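Local coordinates for hypothetical protein Atu2144 (PDB 2ODF) that is of unknown function but, as a member of the N-formylglutamate amidohydrolase family, probably hydrolyses an amide bond with the help of a metal, at residues H55-D59 with F82-V86; T152-P158 with M223-D229. One frame throughout, in Å; residues are numbered along the deposited sequence.

Contact 1 (H55-D59 with F82-V86)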
ATOM      1  N   HIS A  55       5.224 -11.832  22.803  1.00 24.28           N
ATOM      2  CA  HIS A  55       4.666 -10.536  22.422  1.00 23.48           C
ATOM      3  C   HIS A  55       5.284  -9.897  21.175  1.00 23.07           C
ATOM      4  O   HIS A  55       4.739  -8.904  20.704  1.00 23.35           O
ATOM      5  CB  HIS A  55       4.768  -9.553  23.596  1.00 23.94           C
ATOM      6  CG  HIS A  55       6.175  -9.160  23.913  1.00 24.39           C
ATOM      7  ND1 HIS A  55       6.783  -8.067  23.346  1.00 26.98           N
ATOM      8  CD2 HIS A  55       7.111  -9.752  24.696  1.00 27.70           C
ATOM      9  CE1 HIS A  55       8.032  -7.992  23.768  1.00 26.79           C
ATOM     10  NE2 HIS A  55       8.255  -9.001  24.591  1.00 27.10           N
ATOM     11  N   ALA A  56       6.403 -10.433  20.634  1.00 21.83           N
ATOM     12  CA  ALA A  56       6.923  -9.967  19.333  1.00 20.70           C
ATOM     13  C   ALA A  56       5.878 -10.150  18.217  1.00 19.23           C
ATOM     14  O   ALA A  56       5.775  -9.320  17.310  1.00 18.73           O
ATOM     15  CB  ALA A  56       8.219 -10.722  18.938  1.00 19.75           C
ATOM     16  N   ALA A  57       5.124 -11.249  18.304  1.00 18.75           N
ATOM     17  CA  ALA A  57       4.200 -11.678  17.258  1.00 18.53           C
ATOM     18  C   ALA A  57       2.788 -11.135  17.371  1.00 18.18           C
ATOM     19  O   ALA A  57       2.061 -11.162  16.385  1.00 18.20           O
ATOM     20  CB  ALA A  57       4.143 -13.192  17.199  1.00 17.89           C
ATOM     21  N   TRP A  58       2.395 -10.661  18.544  1.00 17.76           N
ATOM     22  CA  TRP A  58       1.033 -10.196  18.783  1.00 18.45           C
ATOM     23  C   TRP A  58       0.940  -9.435  20.104  1.00 18.25           C
ATOM     24  O   TRP A  58       1.922  -9.337  20.843  1.00 18.75           O
ATOM     25  CB  TRP A  58       0.065 -11.390  18.776  1.00 18.81           C
ATOM     26  CG  TRP A  58       0.164 -12.282  19.978  1.00 19.51           C
ATOM     27  CD1 TRP A  58       1.285 -12.617  20.674  1.00 19.98           C
ATOM     28  CD2 TRP A  58      -0.914 -12.946  20.622  1.00 20.26           C
ATOM     29  NE1 TRP A  58       0.964 -13.444  21.700  1.00 21.03           N
ATOM     30  CE2 TRP A  58      -0.380 -13.670  21.688  1.00 19.11           C
ATOM     31  CE3 TRP A  58      -2.295 -13.004  20.389  1.00 20.33           C
ATOM     32  CZ2 TRP A  58      -1.175 -14.446  22.536  1.00 21.76           C
ATOM     33  CZ3 TRP A  58      -3.074 -13.773  21.215  1.00 21.02           C
ATOM     34  CH2 TRP A  58      -2.513 -14.490  22.281  1.00 20.06           C
ATOM     35  N   ASP A  59      -0.226  -8.853  20.364  1.00 17.12           N
ATOM     36  CA  ASP A  59      -0.558  -8.267  21.675  1.00 17.51           C
ATOM     37  C   ASP A  59      -1.354  -9.333  22.424  1.00 17.29           C
ATOM     38  O   ASP A  59      -2.579  -9.473  22.218  1.00 17.26           O
ATOM     39  CB  ASP A  59      -1.434  -7.022  21.522  1.00 16.86           C
ATOM     40  CG  ASP A  59      -0.690  -5.821  21.009  1.00 18.36           C
ATOM     41  OD1 ASP A  59       0.446  -5.960  20.468  1.00 17.66           O
ATOM     42  OD2 ASP A  59      -1.283  -4.714  21.082  1.00 20.24           O
ATOM     43  N   PHE A  82      -3.409 -12.036  11.030  1.00 17.73           N
ATOM     44  CA  PHE A  82      -2.001 -12.401  10.935  1.00 17.80           C
ATOM     45  C   PHE A  82      -1.092 -11.418  11.629  1.00 17.10           C
ATOM     46  O   PHE A  82      -1.471 -10.259  11.872  1.00 16.57           O
ATOM     47  CB  PHE A  82      -1.596 -12.588   9.445  1.00 18.59           C
ATOM     48  CG  PHE A  82      -2.412 -13.654   8.762  1.00 17.21           C
ATOM     49  CD1 PHE A  82      -2.025 -14.977   8.802  1.00 18.89           C
ATOM     50  CD2 PHE A  82      -3.633 -13.333   8.196  1.00 18.37           C
ATOM     51  CE1 PHE A  82      -2.828 -15.953   8.254  1.00 19.35           C
ATOM     52  CE2 PHE A  82      -4.417 -14.283   7.645  1.00 17.98           C
ATOM     53  CZ  PHE A  82      -4.021 -15.595   7.670  1.00 18.90           C
ATOM     54  N   SER A  83       0.111 -11.910  11.950  1.00 16.68           N
ATOM     55  CA  SER A  83       1.038 -11.248  12.840  1.00 16.79           C
ATOM     56  C   SER A  83       1.553  -9.917  12.341  1.00 17.02           C
ATOM     57  O   SER A  83       1.866  -9.750  11.128  1.00 17.47           O
ATOM     58  CB  SER A  83       2.250 -12.140  13.100  1.00 16.88           C
ATOM     59  OG  SER A  83       3.195 -11.486  13.921  1.00 14.79           O
ATOM     60  N   ARG A  84       1.699  -9.010  13.304  1.00 16.77           N
ATOM     61  CA  ARG A  84       2.340  -7.709  13.109  1.00 17.13           C
ATOM     62  C   ARG A  84       3.807  -7.861  12.651  1.00 17.23           C
ATOM     63  O   ARG A  84       4.429  -6.876  12.222  1.00 16.66           O
ATOM     64  CB  ARG A  84       2.318  -6.898  14.414  1.00 16.22           C
ATOM     65  CG  ARG A  84       3.158  -7.531  15.576  1.00 16.50           C
ATOM     66  CD  ARG A  84       3.143  -6.692  16.833  1.00 18.62           C
ATOM     67  NE  ARG A  84       3.689  -5.363  16.598  1.00 18.29           N
ATOM     68  CZ  ARG A  84       3.878  -4.432  17.522  1.00 20.83           C
ATOM     69  NH1 ARG A  84       3.534  -4.649  18.779  1.00 24.22           N
ATOM     70  NH2 ARG A  84       4.380  -3.261  17.173  1.00 21.73           N
ATOM     71  N   LEU A  85       4.382  -9.050  12.839  1.00 17.57           N
ATOM     72  CA  LEU A  85       5.744  -9.309  12.331  1.00 17.60           C
ATOM     73  C   LEU A  85       5.814  -9.299  10.815  1.00 17.41           C
ATOM     74  O   LEU A  85       6.854  -8.912  10.259  1.00 17.64           O
ATOM     75  CB  LEU A  85       6.305 -10.618  12.850  1.00 18.43           C
ATOM     76  CG  LEU A  85       6.665 -10.678  14.333  1.00 18.26           C
ATOM     77  CD1 LEU A  85       6.890 -12.127  14.690  1.00 18.92           C
ATOM     78  CD2 LEU A  85       7.850  -9.853  14.643  1.00 19.48           C
ATOM     79  N   VAL A  86       4.731  -9.707  10.149  1.00 16.54           N
ATOM     80  CA  VAL A  86       4.665  -9.693   8.705  1.00 17.44           C
ATOM     81  C   VAL A  86       4.325  -8.277   8.203  1.00 17.72           C
ATOM     82  O   VAL A  86       5.005  -7.721   7.337  1.00 17.41           O
ATOM     83  CB  VAL A  86       3.675 -10.747   8.151  1.00 18.14           C
ATOM     84  CG1 VAL A  86       3.693 -10.731   6.605  1.00 17.13           C
ATOM     85  CG2 VAL A  86       4.082 -12.145   8.644  1.00 16.85           C
TER
HETATM   86  O   HOH W   1       3.076  -6.715  20.711  1.00 27.85           O
HETATM   87  O   HOH W   2       0.022  -9.187  15.648  1.00 15.31           O
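Ser83 OG gives its proton to Ala57 O at 2.7 Å, the bond that joins the two loops; the same oxygen accepts the backbone N-H of Leu85 at 2.9 Å, closing an ST turn within 82-86. The hydroxyl stands anti to the backbone N of Ser83 (chi1 177°), which turns it to Ala57; there it lies 16° from the plane of that carbonyl. Leu85 fills the tight part of the contact: its CD1 lies against Ala57 CB at 3.9 Å, while CG and CD2 rest on the carbonyl oxygen of Ala56. The Arg84 side is looser and watered. One water joins Ala57 O to Arg84 N. Another sits in the guanidinium plane, taking a bond from Arg84 NH1 at 2.9 Å and reaching Asp59 OD1 and His55 O. The direct salt bridge is long, Asp59 OD1 to Arg84 NH1 at 3.8 Å, with carboxylate and guanidinium planes 60° apart. Each side chain has its stronger polar partner elsewhere: Arg84 NH2 in a salt bridge with Asp88, Asp59 OD2 in a hydrogen bond with Ser155 N. The arrangement is loop-to-loop packing, an ST turn following strand 77-80 held against the connection into helix 62-73.

Contact 2 (T152-P158 with M223-D229); sequences TIHSFTP and MIEIRND
Met223 sets its methyl CE squarely over the imidazole face of His154, 3.7 Å from the ring centroid and 3° off the ring normal, a CH-pi contact. Its CG is anti to the backbone N (chi1 168°) and the chain stays extended, which carries CE from the neighbouring strand to the ring. Farther along this side of the sheet Phe156 leans across onto Arg227, whose CB lies 3.9 Å from the ring centroid over one face. Glu225, bent at chi2 (-79°), brings OE1 to the edge of the Phe156 ring, 3.3 Å from CD1, with carboxylate and ring planes nearly perpendicular. On the other face, Ile153 and Ile224 run side by side, CD1 to CD1 4.0 Å; helix 62-73 covers Ile153 and Ile226, and Ser155 is the polar residue there, its OG hydrogen-bonded to Pro60 O. Four backbone bonds join the parallel strands; a fifth, Asn228 N to Phe156 O at 2.7 Å, carries the ladder one step past strand 223-227. At its strand's end, Arg227 grips Asp229 side-on, NE to OD1 at 2.7 Å and NH2 to OD2, both through syn lone pairs. This fork holds the carboxylate beside Pro158. Asn228 ND2 reaches Ser155 OG and Thr157 OG1 through separate waters. Buried Glu225 thus meets C-H groups of His154 and Phe156 at OE1, while a water 3.3 Å from OE2 would probably give a charged carboxylate some polar support.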
ATOM      1  N   THR A 152      -9.439   1.527  19.502  1.00 16.88           N
ATOM      2  CA  THR A 152      -8.458   0.466  19.255  1.00 17.09           C
ATOM      3  C   THR A 152      -7.956  -0.153  20.574  1.00 16.90           C
ATOM      4  O   THR A 152      -7.831   0.519  21.613  1.00 16.07           O
ATOM      5  CB  THR A 152      -7.283   0.948  18.387  1.00 17.38           C
ATOM      6  OG1 THR A 152      -6.358   1.688  19.172  1.00 18.54           O
ATOM      7  CG2 THR A 152      -7.752   1.864  17.252  1.00 18.13           C
ATOM      8  N   ILE A 153      -7.692  -1.455  20.515  1.00 15.90           N
ATOM      9  CA  ILE A 153      -7.329  -2.235  21.705  1.00 16.64           C
ATOM     10  C   ILE A 153      -5.970  -2.882  21.525  1.00 16.62           C
ATOM     11  O   ILE A 153      -5.753  -3.666  20.584  1.00 16.92           O
ATOM     12  CB  ILE A 153      -8.371  -3.371  21.986  1.00 16.85           C
ATOM     13  CG1 ILE A 153      -9.804  -2.825  22.079  1.00 18.11           C
ATOM     14  CG2 ILE A 153      -7.980  -4.182  23.202  1.00 15.70           C
ATOM     15  CD1 ILE A 153     -10.066  -1.828  23.205  1.00 14.43           C
ATOM     16  N   HIS A 154      -5.069  -2.577  22.454  1.00 16.26           N
ATOM     17  CA  HIS A 154      -3.686  -3.020  22.418  1.00 16.96           C
ATOM     18  C   HIS A 154      -3.264  -3.536  23.805  1.00 16.73           C
ATOM     19  O   HIS A 154      -3.864  -3.161  24.834  1.00 16.90           O
ATOM     20  CB  HIS A 154      -2.749  -1.864  22.060  1.00 17.04           C
ATOM     21  CG  HIS A 154      -2.790  -1.461  20.617  1.00 18.86           C
ATOM     22  ND1 HIS A 154      -3.881  -0.843  20.043  1.00 22.63           N
ATOM     23  CD2 HIS A 154      -1.871  -1.600  19.631  1.00 18.33           C
ATOM     24  CE1 HIS A 154      -3.616  -0.596  18.769  1.00 21.63           C
ATOM     25  NE2 HIS A 154      -2.412  -1.061  18.493  1.00 23.26           N
ATOM     26  N   SER A 155      -2.224  -4.364  23.832  1.00 16.91           N
ATOM     27  CA  SER A 155      -1.533  -4.682  25.081  1.00 17.07           C
ATOM     28  C   SER A 155      -0.056  -4.435  24.926  1.00 18.04           C
ATOM     29  O   SER A 155       0.491  -4.375  23.793  1.00 17.61           O
ATOM     30  CB  SER A 155      -1.824  -6.127  25.595  1.00 17.78           C
ATOM     31  OG  SER A 155      -1.198  -7.145  24.828  1.00 15.76           O
ATOM     32  N   PHE A 156       0.591  -4.254  26.071  1.00 19.06           N
ATOM     33  CA  PHE A 156       1.994  -3.945  26.119  1.00 19.91           C
ATOM     34  C   PHE A 156       2.686  -4.764  27.186  1.00 20.73           C
ATOM     35  O   PHE A 156       2.089  -5.205  28.166  1.00 20.27           O
ATOM     36  CB  PHE A 156       2.266  -2.435  26.293  1.00 20.39           C
ATOM     37  CG  PHE A 156       1.755  -1.844  27.593  1.00 21.05           C
ATOM     38  CD1 PHE A 156       0.448  -1.395  27.704  1.00 20.29           C
ATOM     39  CD2 PHE A 156       2.604  -1.697  28.689  1.00 21.06           C
ATOM     40  CE1 PHE A 156      -0.024  -0.823  28.914  1.00 20.39           C
ATOM     41  CE2 PHE A 156       2.130  -1.128  29.905  1.00 19.47           C
ATOM     42  CZ  PHE A 156       0.817  -0.675  29.982  1.00 19.35           C
ATOM     43  N   THR A 157       3.959  -4.993  26.936  1.00 21.67           N
ATOM     44  CA  THR A 157       4.795  -5.834  27.768  1.00 22.66           C
ATOM     45  C   THR A 157       5.187  -5.095  29.072  1.00 22.81           C
ATOM     46  O   THR A 157       5.466  -3.902  29.063  1.00 22.37           O
ATOM     47  CB  THR A 157       6.013  -6.267  26.930  1.00 23.08           C
ATOM     48  OG1 THR A 157       6.569  -7.466  27.466  1.00 25.88           O
ATOM     49  CG2 THR A 157       7.030  -5.174  26.881  1.00 20.84           C
ATOM     50  N   PRO A 158       5.156  -5.797  30.219  1.00 23.95           N
ATOM     51  CA  PRO A 158       5.500  -5.123  31.481  1.00 25.42           C
ATOM     52  C   PRO A 158       6.948  -4.633  31.617  1.00 26.45           C
ATOM     53  O   PRO A 158       7.176  -3.662  32.309  1.00 27.37           O
ATOM     54  CB  PRO A 158       5.218  -6.180  32.553  1.00 24.79           C
ATOM     55  CG  PRO A 158       4.458  -7.258  31.903  1.00 25.32           C
ATOM     56  CD  PRO A 158       4.726  -7.195  30.426  1.00 24.07           C
ATOM     57  N   MET A 223      -7.262   5.108  21.820  1.00 15.76           N
ATOM     58  CA  MET A 223      -6.487   3.889  21.742  1.00 15.44           C
ATOM     59  C   MET A 223      -6.210   3.478  23.169  1.00 15.43           C
ATOM     60  O   MET A 223      -5.754   4.281  23.965  1.00 16.24           O
ATOM     61  CB  MET A 223      -5.204   4.189  20.962  1.00 14.47           C
ATOM     62  CG  MET A 223      -4.103   3.142  20.978  1.00 16.60           C
ATOM     63  SD  MET A 223      -2.712   3.503  19.850  1.00  9.13           S
ATOM     64  CE  MET A 223      -1.666   2.244  20.419  1.00 15.46           C
ATOM     65  N   ILE A 224      -6.545   2.234  23.491  1.00 16.37           N
ATOM     66  CA  ILE A 224      -6.416   1.709  24.825  1.00 16.79           C
ATOM     67  C   ILE A 224      -5.259   0.698  24.863  1.00 16.27           C
ATOM     68  O   ILE A 224      -5.241  -0.275  24.114  1.00 17.19           O
ATOM     69  CB  ILE A 224      -7.758   1.019  25.309  1.00 16.98           C
ATOM     70  CG1 ILE A 224      -8.887   2.020  25.370  1.00 17.71           C
ATOM     71  CG2 ILE A 224      -7.597   0.409  26.682  1.00 16.35           C
ATOM     72  CD1 ILE A 224     -10.194   1.415  25.550  1.00 18.99           C
ATOM     73  N   GLU A 225      -4.324   0.943  25.764  1.00 16.77           N
ATOM     74  CA  GLU A 225      -3.200   0.068  26.040  1.00 17.10           C
ATOM     75  C   GLU A 225      -3.405  -0.592  27.411  1.00 17.23           C
ATOM     76  O   GLU A 225      -3.679   0.095  28.388  1.00 18.50           O
ATOM     77  CB  GLU A 225      -1.924   0.903  26.079  1.00 17.63           C
ATOM     78  CG  GLU A 225      -1.320   1.188  24.739  1.00 18.94           C
ATOM     79  CD  GLU A 225      -0.544   0.047  24.169  1.00 20.84           C
ATOM     80  OE1 GLU A 225      -0.717  -1.104  24.590  1.00 20.45           O
ATOM     81  OE2 GLU A 225       0.236   0.304  23.245  1.00 26.97           O
ATOM     82  N   ILE A 226      -3.264  -1.913  27.466  1.00 16.89           N
ATOM     83  CA  ILE A 226      -3.403  -2.686  28.693  1.00 17.26           C
ATOM     84  C   ILE A 226      -2.119  -3.457  28.930  1.00 17.52           C
ATOM     85  O   ILE A 226      -1.669  -4.208  28.055  1.00 18.84           O
ATOM     86  CB  ILE A 226      -4.555  -3.671  28.559  1.00 17.17           C
ATOM     87  CG1 ILE A 226      -5.835  -2.954  28.124  1.00 16.78           C
ATOM     88  CG2 ILE A 226      -4.760  -4.476  29.851  1.00 15.87           C
ATOM     89  CD1 ILE A 226      -6.851  -3.904  27.543  1.00 16.33           C
ATOM     90  N   ARG A 227      -1.518  -3.332  30.112  1.00 18.29           N
ATOM     91  CA  ARG A 227      -0.300  -4.090  30.392  1.00 18.88           C
ATOM     92  C   ARG A 227      -0.636  -5.589  30.377  1.00 19.37           C
ATOM     93  O   ARG A 227      -1.605  -6.020  31.011  1.00 19.77           O
ATOM     94  CB  ARG A 227       0.335  -3.637  31.708  1.00 18.81           C
ATOM     95  CG  ARG A 227       1.816  -3.942  31.813  1.00 19.55           C
ATOM     96  CD  ARG A 227       2.379  -3.495  33.157  1.00 20.93           C
ATOM     97  NE  ARG A 227       1.774  -4.262  34.255  1.00 22.97           N
ATOM     98  CZ  ARG A 227       1.650  -3.849  35.519  1.00 23.40           C
ATOM     99  NH1 ARG A 227       2.086  -2.666  35.910  1.00 24.55           N
ATOM    100  NH2 ARG A 227       1.072  -4.651  36.398  1.00 23.60           N
ATOM    101  N   ASN A 228       0.144  -6.399  29.649  1.00 19.14           N
ATOM    102  CA  ASN A 228      -0.404  -7.700  29.227  1.00 19.58           C
ATOM    103  C   ASN A 228      -0.558  -8.720  30.360  1.00 19.33           C
ATOM    104  O   ASN A 228      -1.364  -9.624  30.252  1.00 18.41           O
ATOM    105  CB  ASN A 228       0.302  -8.294  27.979  1.00 19.71           C
ATOM    106  CG  ASN A 228       1.689  -8.815  28.254  1.00 20.89           C
ATOM    107  OD1 ASN A 228       1.931  -9.422  29.299  1.00 21.14           O
ATOM    108  ND2 ASN A 228       2.629  -8.618  27.278  1.00 20.80           N
ATOM    109  N   ASP A 229       0.190  -8.542  31.448  1.00 20.49           N
ATOM    110  CA  ASP A 229       0.028  -9.392  32.649  1.00 20.85           C
ATOM    111  C   ASP A 229      -1.345  -9.290  33.307  1.00 21.45           C
ATOM    112  O   ASP A 229      -1.771 -10.212  34.007  1.00 22.56           O
ATOM    113  CB  ASP A 229       1.130  -9.099  33.683  1.00 20.84           C
ATOM    114  CG  ASP A 229       1.095  -7.683  34.186  1.00 21.93           C
ATOM    115  OD1 ASP A 229       1.284  -6.770  33.374  1.00 21.54           O
ATOM    116  OD2 ASP A 229       0.896  -7.479  35.404  1.00 23.12           O
TER
HETATM  117  O   HOH W   3       1.824  -7.128  24.915  1.00 21.32           O
HETATM  118  O   HOH W   4       1.723  -2.541  22.583  1.00 31.30           O
HETATM  119  O   HOH W   5       5.300 -10.067  27.359  1.00 31.65           O

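How the contacts relate
Contact 1 and contact 2 follow one another along the chain, with centres about 14 Å apart, and meet through Asp59. Its OD2 lies 2.9 Å from Ser155 N, a probable hydrogen bond, and 3.2 Å from His154 CA, which would tie the loop of contact 1 to strand 149-156 of contact 2. A second touch is packing, His55 CD2 to Thr157 OG1 at 3.6 Å. His33 touches both contacts: it makes a weak hydrogen bond to Asp59 OD1, touches Arg84 and meets the His154 ring edge-to-face. This gathering of histidines and acids, with Glu32 also against His154, is consistent with the metal-dependent hydrolase site expected of the family.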